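Dph2 (Pyrococcus horikoshii, PDB 3LZD) catalyses the first step of diphthamide biosynthesis, using a [4Fe-4S] cluster to transfer the 3-amino-3-carboxypropyl group of S-adenosyl-L-methionine to a histidine of elongation factor 2. Local coordinates at residues Tyr117-Phe128 and Glu368-Thr377. Numbering follows the deposited sequence.
Sequences YMKLPLEVPTIF and EPFGISIHST
With CG of Tyr117 trans to its backbone N (chi1 172°) and CG of His375 trans to its carbonyl carbon (chi1 -68°), the two rings lie flat on each other in a face-to-face stack, centroids 3.5 Å apart and planes at 6°. His375 belongs to an antiparallel edge pairing, and Tyr117 reaches its ring from the loop before strand 126-130: strand 373-375, at the chain's C-terminal end, returns some 240 residues on to become the edge strand of a mixed five-stranded sheet. Thr126 N reaches His375 O at 2.8 Å. Ile127 and Ile374 turn to the other face, where their branched apolar chains suit the cover of helix 43-52. Histidine offers a flat face to tyrosine and an in-plane N-H to a carboxylate: NE2 donates to Glu368 OE1 (2.8 Å) on the syn side, fixing the ring's rotation. Without the imidazole, an alanine here is likely to leave the Tyr117 ring face without its stacking partner and Glu368 OE1 without the NE2 donor. Phe128 completes the aromatic cluster, meeting His375 obliquely; its flat ring suits a place under Tyr117 CB, 3.7 Å above its plane and offset toward the rim. One water accepts from Tyr117 N and donates to Glu368 OE1, and lies 2.6 Å from Ser373 OG.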
loop_
_atom_site.group_PDB
_atom_site.type_symbol
_atom_site.label_atom_id
_atom_site.label_comp_id
_atom_site.label_asym_id
_atom_site.label_seq_id
_atom_site.Cartn_x
_atom_site.Cartn_y
_atom_site.Cartn_z
ATOM N N TYR A 117 6.685 12.464 17.449
ATOM C CA TYR A 117 7.864 12.243 16.625
ATOM C C TYR A 117 8.850 11.186 17.086
ATOM O O TYR A 117 9.156 11.092 18.273
ATOM C CB TYR A 117 8.619 13.576 16.505
ATOM C CG TYR A 117 9.969 13.493 15.828
ATOM C CD1 TYR A 117 10.078 13.556 14.441
ATOM C CD2 TYR A 117 11.141 13.386 16.576
ATOM C CE1 TYR A 117 11.324 13.525 13.808
ATOM C CE2 TYR A 117 12.394 13.343 15.958
ATOM C CZ TYR A 117 12.477 13.415 14.566
ATOM O OH TYR A 117 13.706 13.367 13.932
ATOM N N MET A 118 9.356 10.403 16.134
ATOM C CA MET A 118 10.411 9.425 16.404
ATOM C C MET A 118 11.500 9.812 15.391
ATOM O O MET A 118 11.190 10.213 14.267
ATOM C CB MET A 118 9.956 7.970 16.202
ATOM C CG MET A 118 9.595 7.515 14.784
ATOM S SD MET A 118 9.634 5.677 14.714
ATOM C CE MET A 118 8.263 5.295 15.884
ATOM N N LYS A 119 12.765 9.719 15.782
ATOM C CA LYS A 119 13.846 10.128 14.891
ATOM C C LYS A 119 13.863 9.452 13.523
ATOM O O LYS A 119 13.961 8.232 13.409
ATOM C CB LYS A 119 15.193 9.943 15.581
ATOM C CG LYS A 119 16.356 10.563 14.814
ATOM C CD LYS A 119 17.408 11.098 15.779
ATOM C CE LYS A 119 18.670 11.568 15.058
ATOM N NZ LYS A 119 19.402 10.440 14.407
ATOM N N LEU A 120 13.766 10.275 12.488
ATOM C CA LEU A 120 13.762 9.816 11.102
ATOM C C LEU A 120 13.985 10.990 10.178
ATOM O O LEU A 120 13.577 12.104 10.477
ATOM C CB LEU A 120 12.397 9.248 10.706
ATOM C CG LEU A 120 11.768 8.012 11.309
ATOM C CD1 LEU A 120 10.383 7.829 10.676
ATOM C CD2 LEU A 120 12.676 6.802 11.059
ATOM N N PRO A 121 14.612 10.756 9.025
ATOM C CA PRO A 121 14.787 11.917 8.145
ATOM C C PRO A 121 13.413 12.237 7.546
ATOM O O PRO A 121 12.632 11.331 7.257
ATOM C CB PRO A 121 15.784 11.412 7.104
ATOM C CG PRO A 121 15.501 9.914 7.059
ATOM C CD PRO A 121 15.327 9.573 8.515
ATOM N N LEU A 122 13.104 13.516 7.387
ATOM C CA LEU A 122 11.824 13.947 6.827
ATOM C C LEU A 122 12.071 14.854 5.612
ATOM O O LEU A 122 12.901 15.759 5.671
ATOM C CB LEU A 122 11.028 14.707 7.893
ATOM C CG LEU A 122 10.688 13.890 9.147
ATOM C CD1 LEU A 122 10.282 14.821 10.272
ATOM C CD2 LEU A 122 9.578 12.887 8.823
ATOM N N GLU A 123 11.337 14.619 4.527
ATOM C CA GLU A 123 11.499 15.395 3.303
ATOM C C GLU A 123 10.820 16.760 3.302
ATOM O O GLU A 123 11.185 17.627 2.522
ATOM C CB GLU A 123 11.058 14.550 2.106
ATOM C CG GLU A 123 12.163 13.572 1.676
ATOM C CD GLU A 123 11.692 12.493 0.720
ATOM O OE1 GLU A 123 11.053 12.820 -0.305
ATOM O OE2 GLU A 123 11.975 11.308 0.993
ATOM N N VAL A 124 9.848 16.958 4.184
ATOM C CA VAL A 124 9.165 18.248 4.294
ATOM C C VAL A 124 8.904 18.565 5.764
ATOM O O VAL A 124 8.856 17.660 6.604
ATOM C CB VAL A 124 7.803 18.254 3.567
ATOM C CG1 VAL A 124 8.010 18.016 2.083
ATOM C CG2 VAL A 124 6.876 17.195 4.164
ATOM N N PRO A 125 8.747 19.855 6.101
ATOM C CA PRO A 125 8.488 20.168 7.505
ATOM C C PRO A 125 7.269 19.368 7.951
ATOM O O PRO A 125 6.260 19.310 7.251
ATOM C CB PRO A 125 8.222 21.671 7.478
ATOM C CG PRO A 125 9.097 22.135 6.370
ATOM C CD PRO A 125 8.826 21.088 5.302
ATOM N N THR A 126 7.365 18.753 9.117
ATOM C CA THR A 126 6.271 17.950 9.617
ATOM C C THR A 126 5.839 18.350 11.016
ATOM O O THR A 126 6.666 18.505 11.919
ATOM C CB THR A 126 6.673 16.472 9.618
ATOM O OG1 THR A 126 7.095 16.107 8.297
ATOM C CG2 THR A 126 5.491 15.595 10.044
ATOM N N ILE A 127 4.538 18.540 11.186
ATOM C CA ILE A 127 3.982 18.875 12.495
ATOM C C ILE A 127 3.346 17.590 13.047
ATOM O O ILE A 127 2.504 16.980 12.381
ATOM C CB ILE A 127 2.902 19.972 12.372
ATOM C CG1 ILE A 127 3.557 21.269 11.864
ATOM C CG2 ILE A 127 2.213 20.208 13.736
ATOM C CD1 ILE A 127 2.561 22.371 11.524
ATOM N N PHE A 128 3.794 17.158 14.226
ATOM C CA PHE A 128 3.252 15.958 14.885
ATOM C C PHE A 128 2.271 16.429 15.942
ATOM O O PHE A 128 2.605 17.292 16.747
ATOM C CB PHE A 128 4.356 15.148 15.556
ATOM C CG PHE A 128 5.282 14.494 14.591
ATOM C CD1 PHE A 128 6.333 15.204 14.026
ATOM C CD2 PHE A 128 5.055 13.183 14.176
ATOM C CE1 PHE A 128 7.148 14.615 13.053
ATOM C CE2 PHE A 128 5.860 12.593 13.207
ATOM C CZ PHE A 128 6.906 13.313 12.649
ATOM N N GLU A 368 10.489 15.100 23.382
ATOM C CA GLU A 368 9.464 15.824 22.664
ATOM C C GLU A 368 8.554 16.562 23.646
ATOM O O GLU A 368 8.446 16.193 24.808
ATOM C CB GLU A 368 8.621 14.847 21.843
ATOM C CG GLU A 368 9.342 14.259 20.656
ATOM C CD GLU A 368 9.821 15.335 19.706
ATOM O OE1 GLU A 368 8.981 16.061 19.117
ATOM O OE2 GLU A 368 11.044 15.463 19.560
ATOM N N PRO A 369 7.904 17.634 23.186
ATOM C CA PRO A 369 7.004 18.382 24.059
ATOM C C PRO A 369 5.704 17.612 24.300
ATOM O O PRO A 369 5.431 16.611 23.645
ATOM C CB PRO A 369 6.748 19.663 23.275
ATOM C CG PRO A 369 6.855 19.209 21.849
ATOM C CD PRO A 369 8.092 18.334 21.902
ATOM N N PHE A 370 4.917 18.075 25.263
ATOM C CA PHE A 370 3.629 17.461 25.527
ATOM C C PHE A 370 2.681 18.430 24.840
ATOM O O PHE A 370 2.029 19.255 25.471
ATOM C CB PHE A 370 3.378 17.373 27.031
ATOM C CG PHE A 370 4.346 16.473 27.737
ATOM C CD1 PHE A 370 4.198 15.095 27.685
ATOM C CD2 PHE A 370 5.442 17.003 28.414
ATOM C CE1 PHE A 370 5.128 14.250 28.297
ATOM C CE2 PHE A 370 6.385 16.170 29.029
ATOM C CZ PHE A 370 6.226 14.791 28.971
ATOM N N GLY A 371 2.657 18.317 23.517
ATOM C CA GLY A 371 1.848 19.175 22.679
ATOM C C GLY A 371 2.389 18.976 21.272
ATOM O O GLY A 371 3.090 17.993 21.008
ATOM N N ILE A 372 2.108 19.891 20.358
ATOM C CA ILE A 372 2.609 19.675 19.013
ATOM C C ILE A 372 4.090 19.956 18.894
ATOM O O ILE A 372 4.677 20.650 19.722
ATOM C CB ILE A 372 1.834 20.499 17.976
ATOM C CG1 ILE A 372 2.108 21.991 18.156
ATOM C CG2 ILE A 372 0.354 20.215 18.129
ATOM C CD1 ILE A 372 1.359 22.846 17.163
ATOM N N SER A 373 4.712 19.357 17.890
ATOM C CA SER A 373 6.135 19.566 17.658
ATOM C C SER A 373 6.297 19.731 16.156
ATOM O O SER A 373 5.459 19.262 15.386
ATOM C CB SER A 373 6.950 18.356 18.110
ATOM O OG SER A 373 6.658 17.240 17.287
ATOM N N ILE A 374 7.363 20.401 15.745
ATOM C CA ILE A 374 7.608 20.586 14.331
ATOM C C ILE A 374 9.039 20.179 14.075
ATOM O O ILE A 374 9.951 20.614 14.774
ATOM C CB ILE A 374 7.367 22.043 13.880
ATOM C CG1 ILE A 374 7.616 22.150 12.371
ATOM C CG2 ILE A 374 8.254 22.998 14.659
ATOM C CD1 ILE A 374 6.926 23.337 11.711
ATOM N N HIS A 375 9.218 19.306 13.091
ATOM C CA HIS A 375 10.529 18.792 12.739
ATOM C C HIS A 375 10.789 18.946 11.249
ATOM O O HIS A 375 9.860 18.984 10.441
ATOM C CB HIS A 375 10.628 17.309 13.101
ATOM C CG HIS A 375 10.613 17.037 14.574
ATOM N ND1 HIS A 375 11.767 16.839 15.307
ATOM C CD2 HIS A 375 9.586 16.951 15.455
ATOM C CE1 HIS A 375 11.450 16.647 16.576
ATOM N NE2 HIS A 375 10.135 16.713 16.693
ATOM N N SER A 376 12.068 19.022 10.903
ATOM C CA SER A 376 12.506 19.140 9.520
ATOM C C SER A 376 13.960 18.708 9.542
ATOM O O SER A 376 14.800 19.353 10.173
ATOM C CB SER A 376 12.364 20.585 9.025
ATOM O OG SER A 376 12.937 21.502 9.941
ATOM N N THR A 377 14.248 17.595 8.876
ATOM C CA THR A 377 15.605 17.058 8.845
ATOM C C THR A 377 16.354 17.417 7.563
ATOM O O THR A 377 15.845 18.281 6.820
ATOM C CB THR A 377 15.580 15.530 8.979
ATOM O OG1 THR A 377 15.118 14.962 7.749
ATOM C CG2 THR A 377 14.637 15.105 10.120
HETATM O O HOH W 1 6.487 15.030 18.648
#